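Local atomic coordinates of tRNA (adenine(22)-N(1))-methyltransferase (Bacillus subtilis, PDB entry 6Q56), a protein that transfers a methyl group from S-adenosyl-L-methionine to N1 of adenine 22 in tRNA, giving N(1)-methyladenosine. Residues A[128-133]-A[152-157]; A[143-148]-A[191-196]; A[16-21]-A[88-93]; A[199-204]-A[225-230]. The protein carries 2 engineered substitutions. All blocks are in the same frame, centred on the assembly; numbering follows the deposited sequence.

Contact 1. Residues A[128-133]-A[152-157]. Engineered in segment 152-157: Ser152 (natural residue Cys). With NI (nickel (II) ion), chain E.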
loop_
_atom_site.group_PDB
_atom_site.type_symbol
_atom_site.label_atom_id
_atom_site.label_comp_id
_atom_site.label_asym_id
_atom_site.label_seq_id
_atom_site.Cartn_x
_atom_site.Cartn_y
_atom_site.Cartn_z
ATOM N N HIS A 128 -1.032 -8.862 -0.437
ATOM C CA HIS A 128 -2.325 -8.847 -1.106
ATOM C C HIS A 128 -2.331 -7.832 -2.243
ATOM O O HIS A 128 -2.988 -8.023 -3.254
ATOM C CB HIS A 128 -3.447 -8.515 -0.125
ATOM C CG HIS A 128 -3.554 -9.459 1.028
ATOM N ND1 HIS A 128 -3.814 -10.800 0.873
ATOM C CD2 HIS A 128 -3.466 -9.246 2.360
ATOM C CE1 HIS A 128 -3.865 -11.377 2.058
ATOM N NE2 HIS A 128 -3.656 -10.456 2.979
ATOM N N ILE A 129 -1.597 -6.746 -2.058
ATOM C CA ILE A 129 -1.518 -5.702 -3.056
ATOM C C ILE A 129 -0.662 -6.155 -4.225
ATOM O O ILE A 129 -1.011 -5.928 -5.372
ATOM C CB ILE A 129 -0.944 -4.405 -2.471
ATOM C CG1 ILE A 129 -1.866 -3.865 -1.388
ATOM C CG2 ILE A 129 -0.767 -3.363 -3.550
ATOM C CD1 ILE A 129 -1.368 -2.594 -0.756
ATOM N N ARG A 130 0.459 -6.797 -3.928
ATOM C CA ARG A 130 1.348 -7.271 -4.973
ATOM C C ARG A 130 0.663 -8.332 -5.826
ATOM O O ARG A 130 0.810 -8.349 -7.038
ATOM C CB ARG A 130 2.657 -7.792 -4.390
ATOM C CG ARG A 130 3.519 -6.702 -3.786
ATOM C CD ARG A 130 4.890 -7.207 -3.384
ATOM N NE ARG A 130 5.593 -6.252 -2.543
ATOM C CZ ARG A 130 5.498 -6.210 -1.223
ATOM N NH1 ARG A 130 4.730 -7.069 -0.583
ATOM N NH2 ARG A 130 6.168 -5.306 -0.544
ATOM N N GLU A 131 -0.097 -9.207 -5.190
ATOM C CA GLU A 131 -0.801 -10.246 -5.917
ATOM C C GLU A 131 -1.821 -9.613 -6.849
ATOM O O GLU A 131 -1.957 -10.021 -7.988
ATOM C CB GLU A 131 -1.465 -11.227 -4.957
ATOM C CG GLU A 131 -0.481 -12.137 -4.248
ATOM C CD GLU A 131 -1.148 -13.121 -3.314
ATOM O OE1 GLU A 131 -2.343 -12.968 -3.056
ATOM O OE2 GLU A 131 -0.472 -14.045 -2.836
ATOM N N TRP A 132 -2.531 -8.608 -6.359
ATOM C CA TRP A 132 -3.522 -7.925 -7.170
ATOM C C TRP A 132 -2.855 -7.176 -8.317
ATOM O O TRP A 132 -3.308 -7.238 -9.442
ATOM C CB TRP A 132 -4.345 -6.958 -6.331
ATOM C CG TRP A 132 -5.424 -6.332 -7.108
ATOM C CD1 TRP A 132 -6.672 -6.815 -7.298
ATOM C CD2 TRP A 132 -5.347 -5.114 -7.838
ATOM N NE1 TRP A 132 -7.389 -5.969 -8.092
ATOM C CE2 TRP A 132 -6.595 -4.913 -8.439
ATOM C CE3 TRP A 132 -4.346 -4.169 -8.038
ATOM C CZ2 TRP A 132 -6.868 -3.808 -9.223
ATOM C CZ3 TRP A 132 -4.620 -3.077 -8.814
ATOM C CH2 TRP A 132 -5.868 -2.903 -9.397
ATOM N N LEU A 133 -1.776 -6.472 -8.016
ATOM C CA LEU A 133 -1.048 -5.714 -9.020
ATOM C C LEU A 133 -0.559 -6.607 -10.150
ATOM O O LEU A 133 -0.704 -6.281 -11.320
ATOM C CB LEU A 133 0.156 -5.014 -8.398
ATOM C CG LEU A 133 -0.120 -3.805 -7.525
ATOM C CD1 LEU A 133 1.186 -3.280 -6.974
ATOM C CD2 LEU A 133 -0.851 -2.728 -8.297
ATOM N N SER A 152 6.743 -0.122 11.541
ATOM C CA SER A 152 7.240 -0.212 10.183
ATOM C C SER A 152 6.086 -0.034 9.213
ATOM O O SER A 152 4.975 -0.480 9.461
ATOM C CB SER A 152 7.941 -1.543 9.950
ATOM O OG SER A 152 7.014 -2.598 9.890
ATOM N N TYR A 153 6.356 0.631 8.104
ATOM C CA TYR A 153 5.335 0.869 7.115
ATOM C C TYR A 153 5.940 0.739 5.739
ATOM O O TYR A 153 7.061 1.158 5.504
ATOM C CB TYR A 153 4.717 2.252 7.305
ATOM C CG TYR A 153 5.671 3.387 7.045
ATOM C CD1 TYR A 153 5.861 3.877 5.764
ATOM C CD2 TYR A 153 6.385 3.972 8.077
ATOM C CE1 TYR A 153 6.735 4.913 5.521
ATOM C CE2 TYR A 153 7.263 5.011 7.841
ATOM C CZ TYR A 153 7.433 5.475 6.563
ATOM O OH TYR A 153 8.296 6.502 6.326
ATOM N N GLU A 154 5.181 0.139 4.839
ATOM C CA GLU A 154 5.616 -0.058 3.478
ATOM C C GLU A 154 4.835 0.834 2.537
ATOM O O GLU A 154 3.695 1.180 2.802
ATOM C CB GLU A 154 5.402 -1.503 3.071
ATOM C CG GLU A 154 6.349 -2.482 3.719
ATOM C CD GLU A 154 5.761 -3.867 3.799
ATOM O OE1 GLU A 154 4.548 -3.974 4.027
ATOM O OE2 GLU A 154 6.509 -4.840 3.640
ATOM N N VAL A 155 5.465 1.191 1.431
ATOM C CA VAL A 155 4.841 2.021 0.421
ATOM C C VAL A 155 5.166 1.421 -0.934
ATOM O O VAL A 155 6.323 1.278 -1.300
ATOM C CB VAL A 155 5.328 3.474 0.486
ATOM C CG1 VAL A 155 4.751 4.279 -0.662
ATOM C CG2 VAL A 155 4.939 4.099 1.806
ATOM N N LEU A 156 4.126 1.058 -1.668
ATOM C CA LEU A 156 4.286 0.453 -2.975
ATOM C C LEU A 156 3.867 1.415 -4.066
ATOM O O LEU A 156 2.842 2.068 -3.971
ATOM C CB LEU A 156 3.465 -0.829 -3.071
ATOM C CG LEU A 156 4.002 -2.039 -2.313
ATOM C CD1 LEU A 156 4.154 -1.747 -0.832
ATOM C CD2 LEU A 156 3.105 -3.235 -2.534
ATOM N N VAL A 157 4.673 1.491 -5.110
ATOM C CA VAL A 157 4.393 2.368 -6.223
ATOM C C VAL A 157 4.309 1.546 -7.480
ATOM O O VAL A 157 5.214 0.791 -7.794
ATOM C CB VAL A 157 5.483 3.422 -6.395
ATOM C CG1 VAL A 157 5.179 4.298 -7.591
ATOM C CG2 VAL A 157 5.628 4.235 -5.125
HETATM NI NI NI E . -3.834 -10.155 4.892
HETATM O O HOH W 1 5.881 -6.758 2.129
HETATM O O HOH W 2 -4.149 -12.010 5.046
#

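Contact 2. Residues A[143-148]-A[191-196]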
loop_
_atom_site.group_PDB
_atom_site.type_symbol
_atom_site.label_atom_id
_atom_site.label_comp_id
_atom_site.label_asym_id
_atom_site.label_seq_id
_atom_site.Cartn_x
_atom_site.Cartn_y
_atom_site.Cartn_z
ATOM N N GLU A 143 9.528 0.642 -4.247
ATOM C CA GLU A 143 9.038 0.262 -2.945
ATOM C C GLU A 143 9.946 0.855 -1.900
ATOM O O GLU A 143 11.142 0.976 -2.109
ATOM C CB GLU A 143 9.106 -1.244 -2.750
ATOM C CG GLU A 143 8.170 -2.083 -3.581
ATOM C CD GLU A 143 8.350 -3.557 -3.290
ATOM O OE1 GLU A 143 9.498 -4.026 -3.280
ATOM O OE2 GLU A 143 7.345 -4.236 -3.063
ATOM N N VAL A 144 9.375 1.206 -0.766
ATOM C CA VAL A 144 10.151 1.721 0.337
ATOM C C VAL A 144 9.582 1.134 1.612
ATOM O O VAL A 144 8.385 0.923 1.727
ATOM C CB VAL A 144 10.135 3.260 0.427
ATOM C CG1 VAL A 144 8.725 3.784 0.522
ATOM C CG2 VAL A 144 10.914 3.723 1.639
ATOM N N ILE A 145 10.450 0.859 2.565
ATOM C CA ILE A 145 10.012 0.362 3.849
ATOM C C ILE A 145 10.768 1.169 4.872
ATOM O O ILE A 145 11.989 1.212 4.869
ATOM C CB ILE A 145 10.237 -1.137 4.076
ATOM C CG1 ILE A 145 9.584 -1.530 5.402
ATOM C CG2 ILE A 145 11.714 -1.463 4.098
ATOM C CD1 ILE A 145 9.480 -3.011 5.658
ATOM N N LEU A 146 10.020 1.823 5.737
ATOM C CA LEU A 146 10.595 2.655 6.762
ATOM C C LEU A 146 9.840 2.441 8.043
ATOM O O LEU A 146 8.807 1.793 8.055
ATOM C CB LEU A 146 10.465 4.117 6.350
ATOM C CG LEU A 146 11.101 4.468 5.010
ATOM C CD1 LEU A 146 10.524 5.751 4.445
ATOM C CD2 LEU A 146 12.609 4.570 5.137
ATOM N N GLU A 147 10.344 3.001 9.128
ATOM C CA GLU A 147 9.641 2.890 10.387
ATOM C C GLU A 147 9.401 4.287 10.936
ATOM O O GLU A 147 10.161 5.214 10.677
ATOM C CB GLU A 147 10.367 1.985 11.382
ATOM C CG GLU A 147 11.462 2.630 12.196
ATOM C CD GLU A 147 12.152 1.628 13.102
ATOM O OE1 GLU A 147 11.594 0.534 13.307
ATOM O OE2 GLU A 147 13.253 1.932 13.603
ATOM N N GLU A 148 8.314 4.424 11.673
ATOM C CA GLU A 148 7.948 5.686 12.273
ATOM C C GLU A 148 7.277 5.405 13.595
ATOM O O GLU A 148 6.307 4.664 13.657
ATOM C CB GLU A 148 6.999 6.465 11.371
ATOM C CG GLU A 148 6.640 7.837 11.904
ATOM C CD GLU A 148 5.930 8.702 10.886
ATOM O OE1 GLU A 148 5.485 8.172 9.855
ATOM O OE2 GLU A 148 5.813 9.914 11.121
ATOM N N LEU A 191 14.968 -6.157 7.252
ATOM C CA LEU A 191 15.510 -7.340 7.905
ATOM C C LEU A 191 14.831 -7.582 9.240
ATOM O O LEU A 191 14.423 -8.687 9.542
ATOM C CB LEU A 191 17.014 -7.200 8.113
ATOM C CG LEU A 191 17.876 -7.343 6.866
ATOM C CD1 LEU A 191 19.320 -7.038 7.195
ATOM C CD2 LEU A 191 17.745 -8.729 6.270
ATOM N N LYS A 192 14.717 -6.529 10.029
ATOM C CA LYS A 192 14.092 -6.610 11.337
ATOM C C LYS A 192 12.657 -7.108 11.230
ATOM O O LYS A 192 12.238 -7.971 11.982
ATOM C CB LYS A 192 14.137 -5.249 12.032
ATOM C CG LYS A 192 13.364 -5.180 13.329
ATOM C CD LYS A 192 13.860 -4.056 14.216
ATOM C CE LYS A 192 13.693 -2.704 13.561
ATOM N NZ LYS A 192 13.797 -1.589 14.532
ATOM N N LYS A 193 11.910 -6.559 10.285
ATOM C CA LYS A 193 10.522 -6.948 10.100
ATOM C C LYS A 193 10.367 -8.404 9.717
ATOM O O LYS A 193 9.520 -9.098 10.242
ATOM C CB LYS A 193 9.861 -6.083 9.033
ATOM C CG LYS A 193 8.480 -6.567 8.617
ATOM C CD LYS A 193 7.804 -5.606 7.658
ATOM C CE LYS A 193 6.563 -6.210 7.027
ATOM N NZ LYS A 193 5.357 -6.124 7.885
ATOM N N TRP A 194 11.181 -8.863 8.787
ATOM C CA TRP A 194 11.071 -10.230 8.326
ATOM C C TRP A 194 11.767 -11.228 9.228
ATOM O O TRP A 194 11.340 -12.360 9.333
ATOM C CB TRP A 194 11.519 -10.316 6.872
ATOM C CG TRP A 194 10.586 -9.535 6.034
ATOM C CD1 TRP A 194 10.847 -8.388 5.356
ATOM C CD2 TRP A 194 9.200 -9.808 5.842
ATOM N NE1 TRP A 194 9.711 -7.946 4.729
ATOM C CE2 TRP A 194 8.685 -8.801 5.017
ATOM C CE3 TRP A 194 8.349 -10.818 6.281
ATOM C CZ2 TRP A 194 7.365 -8.777 4.619
ATOM C CZ3 TRP A 194 7.046 -10.790 5.890
ATOM C CH2 TRP A 194 6.560 -9.779 5.068
ATOM N N THR A 195 12.826 -10.799 9.892
ATOM C CA THR A 195 13.526 -11.671 10.809
ATOM C C THR A 195 12.573 -12.011 11.945
ATOM O O THR A 195 12.488 -13.149 12.367
ATOM C CB THR A 195 14.793 -11.010 11.357
ATOM O OG1 THR A 195 15.765 -10.910 10.314
ATOM C CG2 THR A 195 15.368 -11.817 12.502
ATOM N N GLN A 196 11.846 -11.015 12.424
ATOM C CA GLN A 196 10.888 -11.217 13.494
ATOM C C GLN A 196 9.731 -12.075 13.003
ATOM O O GLN A 196 9.248 -12.936 13.720
ATOM C CB GLN A 196 10.374 -9.876 14.031
ATOM C CG GLN A 196 11.427 -9.086 14.796
ATOM C CD GLN A 196 11.077 -7.617 14.954
ATOM O OE1 GLN A 196 10.013 -7.174 14.545
ATOM N NE2 GLN A 196 11.986 -6.857 15.540
#

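Contact 3. Residues A[16-21]-A[88-93]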
loop_
_atom_site.group_PDB
_atom_site.type_symbol
_atom_site.label_atom_id
_atom_site.label_comp_id
_atom_site.label_asym_id
_atom_site.label_seq_id
_atom_site.Cartn_x
_atom_site.Cartn_y
_atom_site.Cartn_z
ATOM N N TYR A 16 5.881 10.378 -4.374
ATOM C CA TYR A 16 5.696 9.611 -5.597
ATOM C C TYR A 16 4.588 10.159 -6.466
ATOM O O TYR A 16 4.273 9.588 -7.495
ATOM C CB TYR A 16 5.435 8.144 -5.290
ATOM C CG TYR A 16 6.649 7.437 -4.768
ATOM C CD1 TYR A 16 7.593 6.913 -5.631
ATOM C CD2 TYR A 16 6.868 7.319 -3.412
ATOM C CE1 TYR A 16 8.715 6.276 -5.155
ATOM C CE2 TYR A 16 7.984 6.686 -2.929
ATOM C CZ TYR A 16 8.903 6.164 -3.803
ATOM O OH TYR A 16 10.013 5.541 -3.310
ATOM N N ILE A 17 3.998 11.266 -6.049
ATOM C CA ILE A 17 2.945 11.878 -6.827
ATOM C C ILE A 17 3.592 12.527 -8.036
ATOM O O ILE A 17 4.470 13.369 -7.892
ATOM C CB ILE A 17 2.189 12.939 -6.030
ATOM C CG1 ILE A 17 1.460 12.294 -4.863
ATOM C CG2 ILE A 17 1.200 13.660 -6.924
ATOM C CD1 ILE A 17 0.876 13.286 -3.903
ATOM N N PRO A 18 3.189 12.140 -9.233
ATOM C CA PRO A 18 3.791 12.741 -10.422
ATOM C C PRO A 18 3.481 14.228 -10.471
ATOM O O PRO A 18 2.381 14.629 -10.139
ATOM C CB PRO A 18 3.114 12.002 -11.576
ATOM C CG PRO A 18 2.437 10.829 -10.962
ATOM C CD PRO A 18 2.076 11.255 -9.584
ATOM N N ASN A 19 4.441 15.043 -10.875
ATOM C CA ASN A 19 4.208 16.478 -10.945
ATOM C C ASN A 19 2.989 16.821 -11.792
ATOM O O ASN A 19 2.686 16.141 -12.763
ATOM C CB ASN A 19 5.426 17.187 -11.508
ATOM C CG ASN A 19 6.712 16.714 -10.879
ATOM O OD1 ASN A 19 6.711 16.160 -9.788
ATOM N ND2 ASN A 19 7.818 16.930 -11.568
ATOM N N GLY A 20 2.295 17.884 -11.402
ATOM C CA GLY A 20 1.114 18.343 -12.106
ATOM C C GLY A 20 0.007 17.320 -12.158
ATOM O O GLY A 20 -0.990 17.496 -12.845
ATOM N N ALA A 21 0.179 16.235 -11.426
ATOM C CA ALA A 21 -0.816 15.182 -11.431
ATOM C C ALA A 21 -2.079 15.529 -10.663
ATOM O O ALA A 21 -2.064 16.316 -9.731
ATOM C CB ALA A 21 -0.219 13.906 -10.865
ATOM N N ALA A 88 -8.305 11.039 -12.290
ATOM C CA ALA A 88 -7.037 11.196 -11.597
ATOM C C ALA A 88 -5.877 10.523 -12.312
ATOM O O ALA A 88 -6.042 9.521 -12.987
ATOM C CB ALA A 88 -7.155 10.658 -10.185
ATOM N N ASP A 89 -4.698 11.098 -12.145
ATOM C CA ASP A 89 -3.489 10.582 -12.754
ATOM C C ASP A 89 -2.650 9.796 -11.757
ATOM O O ASP A 89 -1.723 9.095 -12.120
ATOM C CB ASP A 89 -2.680 11.738 -13.308
ATOM C CG ASP A 89 -3.397 12.449 -14.416
ATOM O OD1 ASP A 89 -3.906 11.756 -15.311
ATOM O OD2 ASP A 89 -3.463 13.691 -14.385
ATOM N N ALA A 90 -2.997 9.934 -10.494
ATOM C CA ALA A 90 -2.308 9.240 -9.431
ATOM C C ALA A 90 -3.327 8.913 -8.370
ATOM O O ALA A 90 -4.229 9.685 -8.117
ATOM C CB ALA A 90 -1.204 10.098 -8.857
ATOM N N ILE A 91 -3.179 7.760 -7.749
ATOM C CA ILE A 91 -4.099 7.364 -6.717
ATOM C C ILE A 91 -3.342 6.909 -5.493
ATOM O O ILE A 91 -2.493 6.040 -5.561
ATOM C CB ILE A 91 -5.027 6.248 -7.195
ATOM C CG1 ILE A 91 -5.797 6.713 -8.425
ATOM C CG2 ILE A 91 -5.976 5.848 -6.087
ATOM C CD1 ILE A 91 -6.920 5.796 -8.809
ATOM N N THR A 92 -3.673 7.518 -4.369
ATOM C CA THR A 92 -3.045 7.183 -3.111
ATOM C C THR A 92 -4.037 6.514 -2.180
ATOM O O THR A 92 -5.138 6.997 -1.976
ATOM C CB THR A 92 -2.476 8.429 -2.411
ATOM O OG1 THR A 92 -3.484 9.437 -2.318
ATOM C CG2 THR A 92 -1.308 8.983 -3.168
ATOM N N ILE A 93 -3.617 5.397 -1.610
ATOM C CA ILE A 93 -4.416 4.653 -0.657
ATOM C C ILE A 93 -3.469 4.243 0.458
ATOM O O ILE A 93 -2.594 3.416 0.257
ATOM C CB ILE A 93 -5.058 3.405 -1.270
ATOM C CG1 ILE A 93 -5.587 3.694 -2.673
ATOM C CG2 ILE A 93 -6.172 2.909 -0.372
ATOM C CD1 ILE A 93 -6.205 2.494 -3.352
#

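Contact 4. Residues A[199-204]-A[225-230]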
loop_
_atom_site.group_PDB
_atom_site.type_symbol
_atom_site.label_atom_id
_atom_site.label_comp_id
_atom_site.label_asym_id
_atom_site.label_seq_id
_atom_site.Cartn_x
_atom_site.Cartn_y
_atom_site.Cartn_z
ATOM N N GLN A 199 10.812 -15.604 12.991
ATOM C CA GLN A 199 10.867 -16.112 14.344
ATOM C C GLN A 199 9.463 -16.436 14.799
ATOM O O GLN A 199 9.234 -17.453 15.436
ATOM C CB GLN A 199 11.509 -15.102 15.284
ATOM C CG GLN A 199 12.988 -14.893 15.033
ATOM C CD GLN A 199 13.559 -13.715 15.806
ATOM O OE1 GLN A 199 12.835 -12.993 16.490
ATOM N NE2 GLN A 199 14.862 -13.521 15.701
ATOM N N HIS A 200 8.514 -15.577 14.464
ATOM C CA HIS A 200 7.141 -15.810 14.862
ATOM C C HIS A 200 6.550 -17.015 14.148
ATOM O O HIS A 200 5.696 -17.697 14.689
ATOM C CB HIS A 200 6.273 -14.585 14.618
ATOM C CG HIS A 200 4.835 -14.800 14.958
ATOM N ND1 HIS A 200 3.807 -14.464 14.108
ATOM C CD2 HIS A 200 4.256 -15.350 16.049
ATOM C CE1 HIS A 200 2.656 -14.782 14.667
ATOM N NE2 HIS A 200 2.899 -15.324 15.843
ATOM N N THR A 201 7.008 -17.272 12.932
ATOM C CA THR A 201 6.522 -18.402 12.170
ATOM C C THR A 201 7.057 -19.689 12.779
ATOM O O THR A 201 6.331 -20.643 12.951
ATOM C CB THR A 201 6.943 -18.315 10.697
ATOM O OG1 THR A 201 6.305 -17.196 10.082
ATOM C CG2 THR A 201 6.544 -19.556 9.964
ATOM N N GLN A 202 8.336 -19.700 13.116
ATOM C CA GLN A 202 8.947 -20.879 13.713
ATOM C C GLN A 202 8.272 -21.262 15.026
ATOM O O GLN A 202 8.088 -22.431 15.313
ATOM C CB GLN A 202 10.435 -20.650 13.945
ATOM C CG GLN A 202 11.199 -20.392 12.666
ATOM C CD GLN A 202 12.575 -19.821 12.908
ATOM O OE1 GLN A 202 12.784 -19.039 13.837
ATOM N NE2 GLN A 202 13.526 -20.198 12.066
ATOM N N SER A 203 7.893 -20.268 15.810
ATOM C CA SER A 203 7.244 -20.524 17.084
ATOM C C SER A 203 5.907 -21.212 16.885
ATOM O O SER A 203 5.515 -22.057 17.675
ATOM C CB SER A 203 7.066 -19.222 17.864
ATOM O OG SER A 203 8.318 -18.636 18.164
ATOM N N ILE A 204 5.198 -20.847 15.835
ATOM C CA ILE A 204 3.921 -21.466 15.578
ATOM C C ILE A 204 4.153 -22.874 15.047
ATOM O O ILE A 204 3.385 -23.784 15.323
ATOM C CB ILE A 204 3.083 -20.649 14.589
ATOM C CG1 ILE A 204 2.751 -19.290 15.184
ATOM C CG2 ILE A 204 1.799 -21.376 14.257
ATOM C CD1 ILE A 204 1.936 -18.411 14.267
ATOM N N ALA A 225 6.347 -24.132 7.157
ATOM C CA ALA A 225 7.655 -24.505 6.639
ATOM C C ALA A 225 7.926 -23.753 5.345
ATOM O O ALA A 225 8.976 -23.164 5.180
ATOM C CB ALA A 225 7.733 -26.003 6.413
ATOM N N ASP A 226 6.971 -23.782 4.428
ATOM C CA ASP A 226 7.125 -23.091 3.161
ATOM C C ASP A 226 7.429 -21.625 3.440
ATOM O O ASP A 226 8.317 -21.042 2.840
ATOM C CB ASP A 226 5.864 -23.228 2.310
ATOM C CG ASP A 226 6.016 -22.611 0.932
ATOM O OD1 ASP A 226 6.844 -23.100 0.139
ATOM O OD2 ASP A 226 5.304 -21.638 0.636
ATOM N N ARG A 227 6.689 -21.047 4.376
ATOM C CA ARG A 227 6.876 -19.655 4.751
ATOM C C ARG A 227 8.258 -19.442 5.345
ATOM O O ARG A 227 8.934 -18.485 5.011
ATOM C CB ARG A 227 5.798 -19.216 5.737
ATOM C CG ARG A 227 5.929 -17.784 6.216
ATOM C CD ARG A 227 5.861 -16.801 5.070
ATOM N NE ARG A 227 4.514 -16.662 4.528
ATOM C CZ ARG A 227 3.622 -15.778 4.960
ATOM N NH1 ARG A 227 3.923 -14.954 5.947
ATOM N NH2 ARG A 227 2.429 -15.723 4.402
ATOM N N MET A 228 8.670 -20.336 6.231
ATOM C CA MET A 228 9.974 -20.227 6.864
ATOM C C MET A 228 11.092 -20.274 5.837
ATOM O O MET A 228 11.968 -19.430 5.841
ATOM C CB MET A 228 10.168 -21.325 7.908
ATOM C CG MET A 228 9.333 -21.134 9.157
ATOM S SD MET A 228 9.278 -22.587 10.211
ATOM C CE MET A 228 11.018 -22.905 10.420
ATOM N N GLU A 229 11.063 -21.264 4.960
ATOM C CA GLU A 229 12.099 -21.389 3.949
ATOM C C GLU A 229 12.128 -20.144 3.089
ATOM O O GLU A 229 13.188 -19.623 2.769
ATOM C CB GLU A 229 11.870 -22.621 3.077
ATOM C CG GLU A 229 12.708 -22.649 1.812
ATOM C CD GLU A 229 14.196 -22.694 2.081
ATOM O OE1 GLU A 229 14.602 -23.206 3.137
ATOM O OE2 GLU A 229 14.957 -22.222 1.227
ATOM N N LEU A 230 10.943 -19.679 2.730
ATOM C CA LEU A 230 10.790 -18.487 1.908
ATOM C C LEU A 230 11.478 -17.299 2.554
ATOM O O LEU A 230 12.267 -16.601 1.925
ATOM C CB LEU A 230 9.312 -18.172 1.713
ATOM C CG LEU A 230 8.980 -17.218 0.582
ATOM C CD1 LEU A 230 7.499 -17.270 0.275
ATOM C CD2 LEU A 230 9.411 -15.808 0.933
#

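Contact 1. Residues A[128-133]-A[152-157]
Arg130 turns CG opposite its carbonyl carbon (chi1 -68°) and keeps its chain stretched as far as NE, which carries the guanidinium past the side chain of Leu156. The two side chains cross at about a right angle. Leu156 CD2 touches Arg130 CG at 3.7 Å, and the same methyl lies over one face of the guanidinium, offset toward its rim. Ile129 adds its own branch. Its CG2 stands opposite the backbone N and meets Leu156 CD2 at 4.0 Å. One leucine methyl is therefore shared by two helix residues. The strand belongs to the central sheet of a Rossmann-like class I methyltransferase fold. Helix 127-135 packs over strand 151-159; the axes of segments 128-133 and 152-157 run nearly parallel (8°), 10.5 Å apart. The polar end of Arg130 is firmly held. NE makes a salt bridge with Glu143 on the neighbouring strand, and NH1 bonds to Met176 O. Glu154 OE2 lies near the guanidinium plane, 4.2 Å from Arg130 NH2, too far for a salt bridge. A water accepts from Arg130 NH1 at 3.0 Å and lies close to Glu154 OE2, probably bridging the two side chains. With a leucine in place of Arg130, Glu143 would probably lose its charged mate and this water its guanidinium donor. At the start of the helix segment, His128 NE2 binds the nickel ion at 1.9 Å; a water and His125 are further ligands.

Contact 2. Residues A[143-148]-A[191-196]
This is a small, partly buried contact between strand 139-148, at one edge of the sheet, and helix 188-210. Two pairs of side chains carry it. Ile145 supplies the apolar one: its CD1 meets Lys193 CD at 3.7 Å, and the chains cross obliquely. Lys193 runs extended as far as CE and then bends at its last torsion (chi4 82°). Its CE sits 3.5 Å above the plane of the Trp194 ring, toward the rim, and it also packs on Glu154 of strand 151-159. The second pair is charged. Lys192 NZ makes a salt bridge to Glu147 OE1 at 3.3 Å, a long and weak hydrogen bond. The two side chains meet at about a right angle near the surface. A glutamine at Glu147 would probably leave the Lys192 ammonium without its opposite charge here. The arrangement joins the edge of a Rossmann-like methyltransferase sheet to the helical C-terminal part of the protein.

Contact 3. Residues A[16-21]-A[88-93]
Pro18 and Ala90 make the tight part of this contact. The ring carbon Pro18 CD rests against Ala90 CB at 3.6 Å; one carbon of the proline ring meets the methyl of the strand residue. Ala21 completes the apolar patch more loosely: its CB is 4.4 Å from Ala90 CB. Ala21 and Ala90 are both buried, and their methyls meet where the two backbones run close. No hydrogen bond passes between the two segments. The solvent side is different. Asp89 is exposed and meets Ala21 through its CB alone, at 4.1 Å from Ala21 CB. Its CG lies beside its own backbone N (chi1 -64°). Asn19 and Gly20, also exposed, form the corner of a type II beta turn from Pro18 to Ala21. Gly20 has the positive phi of 60° that the third position of such a turn requires. The loop leads from helix 8-14 into strand 21-26, which runs parallel to strand 90-96 as its direct neighbour in the sheet. Backbone bonds from Asp89 and Ala90 to Val22, and from Ala90 to Ala24, join these strands. Tyr16 O accepts from Arg117 at the start of strand 117-122. Ala90 and Thr92 turn toward the loop, while Ile93 packs on helix 98-107.

Contact 4. Residues A[199-204]-A[225-230]
Gln199 O is gripped twice by Ser203, on the part of the helix that faces away from the pair Thr201 and Met228 that carries the contact. Ser203 N and Ser203 OG, both at 3.1 Å from Gln199 O, reach it from opposite faces of its carbonyl plane. Across the interface the contacts are apolar. Thr201 CG2 stands opposite its backbone N and meets Met228 CG at 3.3 Å, a tight pair; the two side chains slide past each other in opposite directions. Helices 188-210 and 215-234 form an antiparallel hairpin, consistent with the C-terminal coiled coil of this family. The two segments cross at -152°, their axes 9.5 Å apart. Met228 bends at its last torsion (chi3 53°) and brings CE to 3.4 Å from Gln202 CG. Beside them, Arg227 CG lies 3.9 Å from Thr201 OG1, whose hydrogen bond goes back along its own helix to Glu197 O. Arg227 also packs on Leu177 of helix 172-178.

From the N terminus, contact 3 comes first: the loop 16-21 meets 88-93, closing a stretch that contains three strands of the sheet. Contact 1 opens next with helix segment 128-133. Contact 2 opens at 143-148 before contact 1 closes at 152-157, so these two cross; contact 2 itself closes at 191-196. Strands 139-148 and 151-159 follow each other in the chain, lie side by side in the sheet and carry one segment of each. Val157 packs on Tyr16, which joins contact 1 to contact 3. Contact 4 follows in series and closes the hairpin between 199-204 and 225-230. It shares helix 188-210 with contact 2. The far ends, contacts 3 and 4, have centres about 37 Å apart.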